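Polysaccharide deacetylase (Ammonifex degensii, PDB 4WCJ) probably removes N-acetyl groups from poly-beta-1,6-N-acetyl-D-glucosamine, as a zinc-binding deacetylase of carbohydrate esterase family 4. Local coordinates at residues E217-T221 against Q222-L226; E184-A187 against R188-C192; L62-L65 against R66-G69; D251-P254 against Q255-A258. All blocks are in the same frame, centred on the assembly; numbering follows the deposited sequence.

Interaction 1: E217-T221 against Q222-L226; sequences EILRT and QGFSL
Phe224 lays one side of its ring against Leu219, CD2 of the phenylalanine lying 3.9 Å from CD2 of the leucine. With CG beside its own backbone N (chi1 -73°), the ring is folded back toward the helix it has just left, and its edge also faces Leu219 O, near the ring plane. Leu219 O also accepts Phe224 N (3.1 Å), while Gly223 N bonds to Arg220 O (2.9 Å). Together these bonds form a Schellman motif that ends the helix. Gly223 is its C-prime residue: at positive phi, any side chain would collide with the carbonyl oxygen before it. A water donates to both Arg220 O and Phe224 O, tying the exit turn together. Gln222 runs alongside Ile218, and its NE2 is held by Ala183 O. On the outer side, Arg220 grips Glu217 side-on, with NE to OE1 (3.1 Å) and NH2 to OE2 (3.0 Å), a salt bridge between residues three apart, on the exposed face. Phe224 also packs on Thr186 and Thr190 of helix 179-197. Were Phe224 an alanine, Leu219 and these two threonines would probably lose their aromatic partner and a gap would open between the helices. Leu219 reaches Phe204 of strand 203-205, and the chain then enters strand 226-229, which pairs with that strand in parallel.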
loop_
_atom_site.group_PDB
_atom_site.type_symbol
_atom_site.label_atom_id
_atom_site.label_comp_id
_atom_site.label_asym_id
_atom_site.label_seq_id
_atom_site.Cartn_x
_atom_site.Cartn_y
_atom_site.Cartn_z
ATOM N N GLU A 217 7.567 10.243 -13.510
ATOM C CA GLU A 217 8.056 9.861 -14.824
ATOM C C GLU A 217 9.089 8.749 -14.723
ATOM O O GLU A 217 9.109 7.837 -15.541
ATOM C CB GLU A 217 8.642 11.081 -15.553
ATOM C CG GLU A 217 9.327 10.762 -16.869
ATOM C CD GLU A 217 8.366 10.264 -17.933
ATOM O OE1 GLU A 217 7.139 10.275 -17.696
ATOM O OE2 GLU A 217 8.845 9.878 -19.020
ATOM N N ILE A 218 9.941 8.821 -13.709
ATOM C CA ILE A 218 10.912 7.768 -13.482
ATOM C C ILE A 218 10.173 6.449 -13.264
ATOM O O ILE A 218 10.504 5.418 -13.880
ATOM C CB ILE A 218 11.819 8.092 -12.288
ATOM C CG1 ILE A 218 12.770 9.232 -12.661
ATOM C CG2 ILE A 218 12.605 6.861 -11.866
ATOM C CD1 ILE A 218 13.533 9.791 -11.481
ATOM N N LEU A 219 9.152 6.476 -12.409
ATOM C CA LEU A 219 8.335 5.275 -12.204
ATOM C C LEU A 219 7.689 4.778 -13.500
ATOM O O LEU A 219 7.656 3.570 -13.764
ATOM C CB LEU A 219 7.255 5.538 -11.155
ATOM C CG LEU A 219 7.791 5.875 -9.764
ATOM C CD1 LEU A 219 6.647 6.208 -8.811
ATOM C CD2 LEU A 219 8.646 4.732 -9.231
ATOM N N ARG A 220 7.177 5.697 -14.316
ATOM C CA ARG A 220 6.512 5.290 -15.545
ATOM C C ARG A 220 7.496 4.582 -16.464
ATOM O O ARG A 220 7.202 3.503 -16.995
ATOM C CB ARG A 220 5.892 6.485 -16.270
ATOM C CG ARG A 220 4.979 6.093 -17.427
ATOM C CD ARG A 220 4.665 7.279 -18.330
ATOM N NE ARG A 220 5.861 7.774 -19.007
ATOM C CZ ARG A 220 6.332 7.284 -20.150
ATOM N NH1 ARG A 220 5.716 6.272 -20.753
ATOM N NH2 ARG A 220 7.426 7.804 -20.690
ATOM N N THR A 221 8.671 5.179 -16.642
ATOM C CA THR A 221 9.659 4.620 -17.558
ATOM C C THR A 221 10.237 3.318 -17.022
ATOM O O THR A 221 10.751 2.506 -17.788
ATOM C CB THR A 221 10.814 5.609 -17.847
ATOM O OG1 THR A 221 11.613 5.787 -16.670
ATOM C CG2 THR A 221 10.267 6.949 -18.299
ATOM N N GLN A 222 10.141 3.105 -15.712
ATOM C CA GLN A 222 10.595 1.845 -15.137
ATOM C C GLN A 222 9.470 0.818 -15.057
ATOM O O GLN A 222 9.617 -0.225 -14.418
ATOM C CB GLN A 222 11.215 2.074 -13.763
ATOM C CG GLN A 222 12.593 2.686 -13.857
ATOM C CD GLN A 222 13.352 2.626 -12.560
ATOM O OE1 GLN A 222 13.161 1.712 -11.761
ATOM N NE2 GLN A 222 14.218 3.610 -12.333
ATOM N N GLY A 223 8.349 1.117 -15.704
ATOM C CA GLY A 223 7.324 0.121 -15.946
ATOM C C GLY A 223 6.198 -0.025 -14.940
ATOM O O GLY A 223 5.403 -0.956 -15.049
ATOM N N PHE A 224 6.110 0.874 -13.967
ATOM C CA PHE A 224 5.043 0.786 -12.977
ATOM C C PHE A 224 3.683 1.140 -13.579
ATOM O O PHE A 224 3.557 2.080 -14.378
ATOM C CB PHE A 224 5.371 1.668 -11.766
ATOM C CG PHE A 224 6.458 1.096 -10.911
ATOM C CD1 PHE A 224 6.159 0.154 -9.936
ATOM C CD2 PHE A 224 7.784 1.448 -11.118
ATOM C CE1 PHE A 224 7.157 -0.409 -9.161
ATOM C CE2 PHE A 224 8.789 0.900 -10.335
ATOM C CZ PHE A 224 8.470 -0.037 -9.359
ATOM N N SER A 225 2.672 0.355 -13.209
ATOM C CA SER A 225 1.314 0.523 -13.711
ATOM C C SER A 225 0.449 1.373 -12.784
ATOM O O SER A 225 -0.519 1.995 -13.225
ATOM C CB SER A 225 0.662 -0.842 -13.909
ATOM O OG SER A 225 1.450 -1.649 -14.765
ATOM N N LEU A 226 0.782 1.367 -11.498
ATOM C CA LEU A 226 0.080 2.178 -10.511
ATOM C C LEU A 226 1.047 2.770 -9.511
ATOM O O LEU A 226 1.976 2.097 -9.050
ATOM C CB LEU A 226 -0.979 1.369 -9.765
ATOM C CG LEU A 226 -2.176 0.855 -10.561
ATOM C CD1 LEU A 226 -3.005 -0.074 -9.685
ATOM C CD2 LEU A 226 -3.034 1.995 -11.121
HETATM O O HOH W 1 4.872 2.430 -16.930
HETATM O O HOH W 2 14.505 5.589 -14.904
#

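Interaction 2: E184-A187 against R188-C192; sequences EDTA and RGTAC
Arg188 N, Gly189 N, Thr190 N and Ala191 N each bond to the carbonyl oxygen four residues back, Glu184 O to Ala187 O, at 2.8 to 3.0 Å, the regular pattern of an alpha helix. Thr190 adds a side-chain bond: its OG1 donates to Ala187 O at 3.0 Å, from above the carbonyl plane and on the same face as Ala191 N, so this oxygen takes two donors. The hydroxyl gets there because chi1 of 63° sets OG1 between the backbone N and the carbonyl carbon, folded back over the preceding turn, while Thr190 CG2 lies 3.2 Å from Thr186 O. With a valine at Thr190 the hydroxyl is gone, and Ala187 O is likely to lose its second grip, leaving that turn held by the backbone bond. Arg188 extends from CG to NE and leads away from the preceding turn, its CB 3.5 Å from Glu184 O. Asp185 reaches a loop of the same chain, its OD1 taking Tyr159 N and its OD2 Asp160 N. The arrangement is a mid-helix segment of the deacetylase barrel, with Asp185 tying helix 179-197 to the loop between the zinc ligands His157 and His162.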
loop_
_atom_site.group_PDB
_atom_site.type_symbol
_atom_site.label_atom_id
_atom_site.label_comp_id
_atom_site.label_asym_id
_atom_site.label_seq_id
_atom_site.Cartn_x
_atom_site.Cartn_y
_atom_site.Cartn_z
ATOM N N GLU A 184 17.981 4.998 -9.444
ATOM C CA GLU A 184 18.850 3.857 -9.177
ATOM C C GLU A 184 18.264 2.985 -8.071
ATOM O O GLU A 184 18.276 1.754 -8.159
ATOM C CB GLU A 184 20.258 4.330 -8.811
ATOM C CG GLU A 184 21.113 4.647 -10.038
ATOM C CD GLU A 184 22.188 5.688 -9.775
ATOM O OE1 GLU A 184 22.175 6.310 -8.687
ATOM O OE2 GLU A 184 23.045 5.885 -10.669
ATOM N N ASP A 185 17.739 3.639 -7.042
ATOM C CA ASP A 185 17.107 2.940 -5.926
ATOM C C ASP A 185 15.888 2.153 -6.385
ATOM O O ASP A 185 15.680 1.010 -5.980
ATOM C CB ASP A 185 16.712 3.946 -4.848
ATOM C CG ASP A 185 16.046 3.300 -3.657
ATOM O OD1 ASP A 185 14.808 3.149 -3.689
ATOM O OD2 ASP A 185 16.759 2.965 -2.688
ATOM N N THR A 186 15.077 2.777 -7.231
ATOM C CA THR A 186 13.881 2.126 -7.767
ATOM C C THR A 186 14.239 0.910 -8.605
ATOM O O THR A 186 13.596 -0.133 -8.490
ATOM C CB THR A 186 13.029 3.110 -8.604
ATOM O OG1 THR A 186 12.691 4.244 -7.795
ATOM C CG2 THR A 186 11.745 2.443 -9.067
ATOM N N ALA A 187 15.273 1.028 -9.431
ATOM C CA ALA A 187 15.702 -0.092 -10.265
ATOM C C ALA A 187 16.243 -1.218 -9.399
ATOM O O ALA A 187 16.033 -2.392 -9.690
ATOM C CB ALA A 187 16.751 0.350 -11.274
ATOM N N ARG A 188 16.940 -0.855 -8.328
ATOM C CA ARG A 188 17.464 -1.852 -7.404
ATOM C C ARG A 188 16.306 -2.561 -6.716
ATOM O O ARG A 188 16.307 -3.787 -6.559
ATOM C CB ARG A 188 18.400 -1.208 -6.381
ATOM C CG ARG A 188 19.000 -2.190 -5.377
ATOM C CD ARG A 188 19.986 -1.508 -4.435
ATOM N NE ARG A 188 20.871 -2.467 -3.774
ATOM C CZ ARG A 188 21.861 -2.128 -2.952
ATOM N NH1 ARG A 188 22.095 -0.852 -2.679
ATOM N NH2 ARG A 188 22.619 -3.067 -2.404
ATOM N N GLY A 189 15.308 -1.782 -6.319
ATOM C CA GLY A 189 14.147 -2.325 -5.638
ATOM C C GLY A 189 13.425 -3.324 -6.529
ATOM O O GLY A 189 13.074 -4.418 -6.087
ATOM N N THR A 190 13.208 -2.965 -7.790
ATOM C CA THR A 190 12.472 -3.874 -8.673
ATOM C C THR A 190 13.276 -5.148 -8.937
ATOM O O THR A 190 12.716 -6.254 -8.964
ATOM C CB THR A 190 12.094 -3.202 -10.011
ATOM O OG1 THR A 190 13.275 -2.831 -10.733
ATOM C CG2 THR A 190 11.257 -1.975 -9.746
ATOM N N ALA A 191 14.586 -4.993 -9.112
ATOM C CA ALA A 191 15.466 -6.133 -9.371
ATOM C C ALA A 191 15.427 -7.087 -8.181
ATOM O O ALA A 191 15.356 -8.308 -8.344
ATOM C CB ALA A 191 16.890 -5.673 -9.629
ATOM N N CYS A 192 15.466 -6.510 -6.986
ATOM C CA CYS A 192 15.491 -7.288 -5.762
ATOM C C CYS A 192 14.199 -8.084 -5.579
ATOM O O CYS A 192 14.236 -9.268 -5.229
ATOM C CB CYS A 192 15.734 -6.374 -4.560
ATOM S SG CYS A 192 15.825 -7.258 -3.003
#

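Interaction 3: L62-L65 against R66-G69; sequences LDYL and RQVG
Tyr64, Leu65 and Arg66 bury the most area here. Over one face of the Tyr64 ring sits Val68 CG2, 3.6 Å from its centroid and 18° off the normal, a CH-pi contact. Tyr64 carries its CG anti to the backbone N (chi1 178°), which swings the ring along the helix surface to where that methyl can lie on it. A beta-branched valine suits the spot because one methyl, CG2, is held over the ring face close to the backbone. Tyr64 O accepts Val68 N at 3.0 Å. Arg66 has its CB 3.6 Å from Leu62 O, and Arg66 N bonds to Leu62 O at 3.1 Å. Its chain bends at chi3, and NH1 ends on Arg115 O, while Asp63 makes a salt bridge with Arg115. Leu65 and Arg66 also supply the acceptors of the Schellman motif that ends the helix: Val70 N bonds to Leu65 O and Gly69 N to Arg66 O. At the positive phi of Gly69, the C-prime residue, a side chain would collide with the preceding carbonyl. Leu65, apolar and buried, packs on Phe72 of strand 71-72 and on Ala260, and Tyr64 rests against helix 253-261, so helix 55-67 lies between that helix and helix 102-114, which Leu62 touches.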
loop_
_atom_site.group_PDB
_atom_site.type_symbol
_atom_site.label_atom_id
_atom_site.label_comp_id
_atom_site.label_asym_id
_atom_site.label_seq_id
_atom_site.Cartn_x
_atom_site.Cartn_y
_atom_site.Cartn_z
ATOM N N LEU A 62 -12.588 -4.771 8.959
ATOM C CA LEU A 62 -12.804 -5.592 7.779
ATOM C C LEU A 62 -14.205 -6.181 7.812
ATOM O O LEU A 62 -14.925 -6.143 6.816
ATOM C CB LEU A 62 -11.760 -6.705 7.693
ATOM C CG LEU A 62 -10.312 -6.223 7.650
ATOM C CD1 LEU A 62 -9.362 -7.414 7.516
ATOM C CD2 LEU A 62 -10.111 -5.239 6.511
ATOM N N ASP A 63 -14.588 -6.703 8.970
ATOM C CA ASP A 63 -15.908 -7.290 9.136
ATOM C C ASP A 63 -17.005 -6.262 8.880
ATOM O O ASP A 63 -17.982 -6.561 8.198
ATOM C CB ASP A 63 -16.058 -7.895 10.533
ATOM C CG ASP A 63 -15.228 -9.154 10.710
ATOM O OD1 ASP A 63 -14.805 -9.732 9.689
ATOM O OD2 ASP A 63 -14.999 -9.567 11.867
ATOM N N TYR A 64 -16.845 -5.054 9.415
ATOM C CA TYR A 64 -17.861 -4.025 9.220
ATOM C C TYR A 64 -18.041 -3.705 7.741
ATOM O O TYR A 64 -19.160 -3.645 7.250
ATOM C CB TYR A 64 -17.521 -2.746 9.985
ATOM C CG TYR A 64 -18.545 -1.658 9.761
ATOM C CD1 TYR A 64 -19.796 -1.726 10.363
ATOM C CD2 TYR A 64 -18.273 -0.577 8.931
ATOM C CE1 TYR A 64 -20.743 -0.744 10.156
ATOM C CE2 TYR A 64 -19.218 0.414 8.717
ATOM C CZ TYR A 64 -20.450 0.323 9.331
ATOM O OH TYR A 64 -21.396 1.300 9.124
ATOM N N LEU A 65 -16.930 -3.508 7.040
ATOM C CA LEU A 65 -16.970 -3.175 5.622
ATOM C C LEU A 65 -17.726 -4.239 4.839
ATOM O O LEU A 65 -18.613 -3.927 4.047
ATOM C CB LEU A 65 -15.552 -3.014 5.067
ATOM C CG LEU A 65 -14.848 -1.685 5.357
ATOM C CD1 LEU A 65 -13.405 -1.729 4.884
ATOM C CD2 LEU A 65 -15.592 -0.535 4.702
ATOM N N ARG A 66 -17.380 -5.498 5.083
ATOM C CA ARG A 66 -18.043 -6.622 4.440
ATOM C C ARG A 66 -19.521 -6.685 4.822
ATOM O O ARG A 66 -20.386 -6.879 3.967
ATOM C CB ARG A 66 -17.327 -7.926 4.811
ATOM C CG ARG A 66 -17.972 -9.187 4.272
ATOM C CD ARG A 66 -16.925 -10.280 4.077
ATOM N NE ARG A 66 -16.121 -10.059 2.876
ATOM C CZ ARG A 66 -15.017 -10.740 2.584
ATOM N NH1 ARG A 66 -14.578 -11.671 3.415
ATOM N NH2 ARG A 66 -14.349 -10.480 1.469
ATOM N N GLN A 67 -19.795 -6.508 6.110
ATOM C CA GLN A 67 -21.155 -6.536 6.639
ATOM C C GLN A 67 -22.083 -5.551 5.924
ATOM O O GLN A 67 -23.222 -5.894 5.610
ATOM C CB GLN A 67 -21.141 -6.242 8.144
ATOM C CG GLN A 67 -22.505 -6.296 8.819
ATOM C CD GLN A 67 -22.454 -5.868 10.277
ATOM O OE1 GLN A 67 -21.427 -5.389 10.759
ATOM N NE2 GLN A 67 -23.565 -6.041 10.986
ATOM N N VAL A 68 -21.596 -4.338 5.660
ATOM C CA VAL A 68 -22.426 -3.306 5.032
ATOM C C VAL A 68 -22.296 -3.329 3.504
ATOM O O VAL A 68 -22.760 -2.421 2.815
ATOM C CB VAL A 68 -22.081 -1.896 5.562
ATOM C CG1 VAL A 68 -23.256 -0.955 5.367
ATOM C CG2 VAL A 68 -21.748 -1.956 7.032
ATOM N N GLY A 69 -21.670 -4.373 2.974
ATOM C CA GLY A 69 -21.741 -4.641 1.548
ATOM C C GLY A 69 -20.590 -4.180 0.670
ATOM O O GLY A 69 -20.709 -4.186 -0.554
#

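Interaction 4: D251-P254 against Q255-A258; sequences DSWP and QVAA
Apolar contact is carried by Trp253, whose indole lies along the first turn of the helix with Ala257 CB over one face. Ala257 CB stands 4.2 Å from the centroid of the Trp253 five-membered ring, 27° off its normal, a CH-pi contact displaced toward the rim. The ring atom nearest to Ala257 CB is Trp253 CE2 at 3.8 Å. A small residue is apt here, since the flat indole can settle close to the helix backbone. Val256 crosses the tryptophan at about a right angle and brings its CG1 to 4.0 Å from Trp253 CZ3. Trp253 has CG anti to its backbone N (chi1 168°), and this carries the ring forward over the following turn.

Backbone hydrogen bonds start the helix. Ser252 O accepts Val256 N at 3.3 Å and, weakly, Gln255 N, whereas Trp253 O takes Ala257 N at 2.8 Å. Pro254 O receives Ala258 N at 2.8 Å. Pro254, which has no N-H to give, suits a first turn, where that N-H would have no helical acceptor.

Among polar side chains, Ser252 is buried, and its OG is bonded to Thr249 N and Leu247 O, fixing the entry to the helix beside strand 242-247. The chemistry thus implies division of labour: backbone bonds set the helix start, while Trp253, Val256 and Ala257 form an apolar patch that meets Tyr64 and Leu65 of helix 55-67.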
loop_
_atom_site.group_PDB
_atom_site.type_symbol
_atom_site.label_atom_id
_atom_site.label_comp_id
_atom_site.label_asym_id
_atom_site.label_seq_id
_atom_site.Cartn_x
_atom_site.Cartn_y
_atom_site.Cartn_z
ATOM N N ASP A 251 -9.218 8.726 13.510
ATOM C CA ASP A 251 -9.980 9.864 12.997
ATOM C C ASP A 251 -10.499 9.670 11.573
ATOM O O ASP A 251 -11.527 10.239 11.203
ATOM C CB ASP A 251 -9.129 11.134 13.057
ATOM C CG ASP A 251 -9.074 11.728 14.447
ATOM O OD1 ASP A 251 -10.035 11.519 15.222
ATOM O OD2 ASP A 251 -8.075 12.408 14.761
ATOM N N SER A 252 -9.794 8.877 10.774
ATOM C CA SER A 252 -10.177 8.695 9.378
ATOM C C SER A 252 -11.150 7.537 9.199
ATOM O O SER A 252 -11.924 7.519 8.243
ATOM C CB SER A 252 -8.945 8.468 8.503
ATOM O OG SER A 252 -8.312 7.246 8.828
ATOM N N TRP A 253 -11.106 6.569 10.110
ATOM C CA TRP A 253 -11.992 5.412 10.007
ATOM C C TRP A 253 -13.487 5.768 9.991
ATOM O O TRP A 253 -14.220 5.215 9.174
ATOM C CB TRP A 253 -11.726 4.407 11.131
ATOM C CG TRP A 253 -12.806 3.371 11.196
ATOM C CD1 TRP A 253 -13.742 3.219 12.179
ATOM C CD2 TRP A 253 -13.093 2.373 10.210
ATOM N NE1 TRP A 253 -14.581 2.173 11.875
ATOM C CE2 TRP A 253 -14.202 1.637 10.673
ATOM C CE3 TRP A 253 -12.510 2.020 8.989
ATOM C CZ2 TRP A 253 -14.740 0.573 9.955
ATOM C CZ3 TRP A 253 -13.050 0.971 8.277
ATOM C CH2 TRP A 253 -14.151 0.258 8.761
ATOM N N PRO A 254 -13.953 6.670 10.886
ATOM C CA PRO A 254 -15.373 7.041 10.808
ATOM C C PRO A 254 -15.812 7.491 9.415
ATOM O O PRO A 254 -16.934 7.199 9.002
ATOM C CB PRO A 254 -15.482 8.198 11.808
ATOM C CG PRO A 254 -14.443 7.892 12.825
ATOM C CD PRO A 254 -13.300 7.279 12.060
ATOM N N GLN A 255 -14.924 8.173 8.700
ATOM C CA GLN A 255 -15.227 8.681 7.366
ATOM C C GLN A 255 -15.361 7.563 6.348
ATOM O O GLN A 255 -16.214 7.617 5.464
ATOM C CB GLN A 255 -14.143 9.656 6.912
ATOM C CG GLN A 255 -13.832 10.728 7.938
ATOM C CD GLN A 255 -15.052 11.544 8.306
ATOM O OE1 GLN A 255 -15.990 11.675 7.517
ATOM N NE2 GLN A 255 -15.048 12.099 9.514
ATOM N N VAL A 256 -14.498 6.561 6.467
ATOM C CA VAL A 256 -14.554 5.407 5.581
ATOM C C VAL A 256 -15.813 4.606 5.888
ATOM O O VAL A 256 -16.543 4.208 4.978
ATOM C CB VAL A 256 -13.304 4.517 5.725
ATOM C CG1 VAL A 256 -13.481 3.199 4.961
ATOM C CG2 VAL A 256 -12.067 5.262 5.238
ATOM N N ALA A 257 -16.078 4.411 7.179
ATOM C CA ALA A 257 -17.234 3.644 7.637
ATOM C C ALA A 257 -18.535 4.304 7.221
ATOM O O ALA A 257 -19.477 3.629 6.806
ATOM C CB ALA A 257 -17.192 3.465 9.149
ATOM N N ALA A 258 -18.590 5.626 7.337
ATOM C CA ALA A 258 -19.768 6.381 6.927
ATOM C C ALA A 258 -19.972 6.282 5.422
ATOM O O ALA A 258 -21.095 6.125 4.944
ATOM C CB ALA A 258 -19.641 7.833 7.351
#

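The four contacts form two pairs on opposite sides of the chain's centre. Interactions 1 and 2 touch where the exit turn of helix 213-221 packs on helix 179-197; the side chain of Asp185 is about 12 Å from the zinc ion. Interactions 3 and 4, far from the annotated sites, join helices 55-67 and 253-261, with Tyr64 CE2 3.7 Å from Ala257 CB. Leu219, Phe224, Leu65 and Val256 are buried, whereas Glu217, Arg220, Arg188, Gln255 and Pro254 lie at the surface. Interactions 1 and 3 both end a helix with a glycine, interaction 4 begins one, and interaction 2 is mid-helix. Aromatic faces take methyls in 3 and 4; a hydroxyl-to-carbonyl bond marks 2 and a surface salt bridge 1.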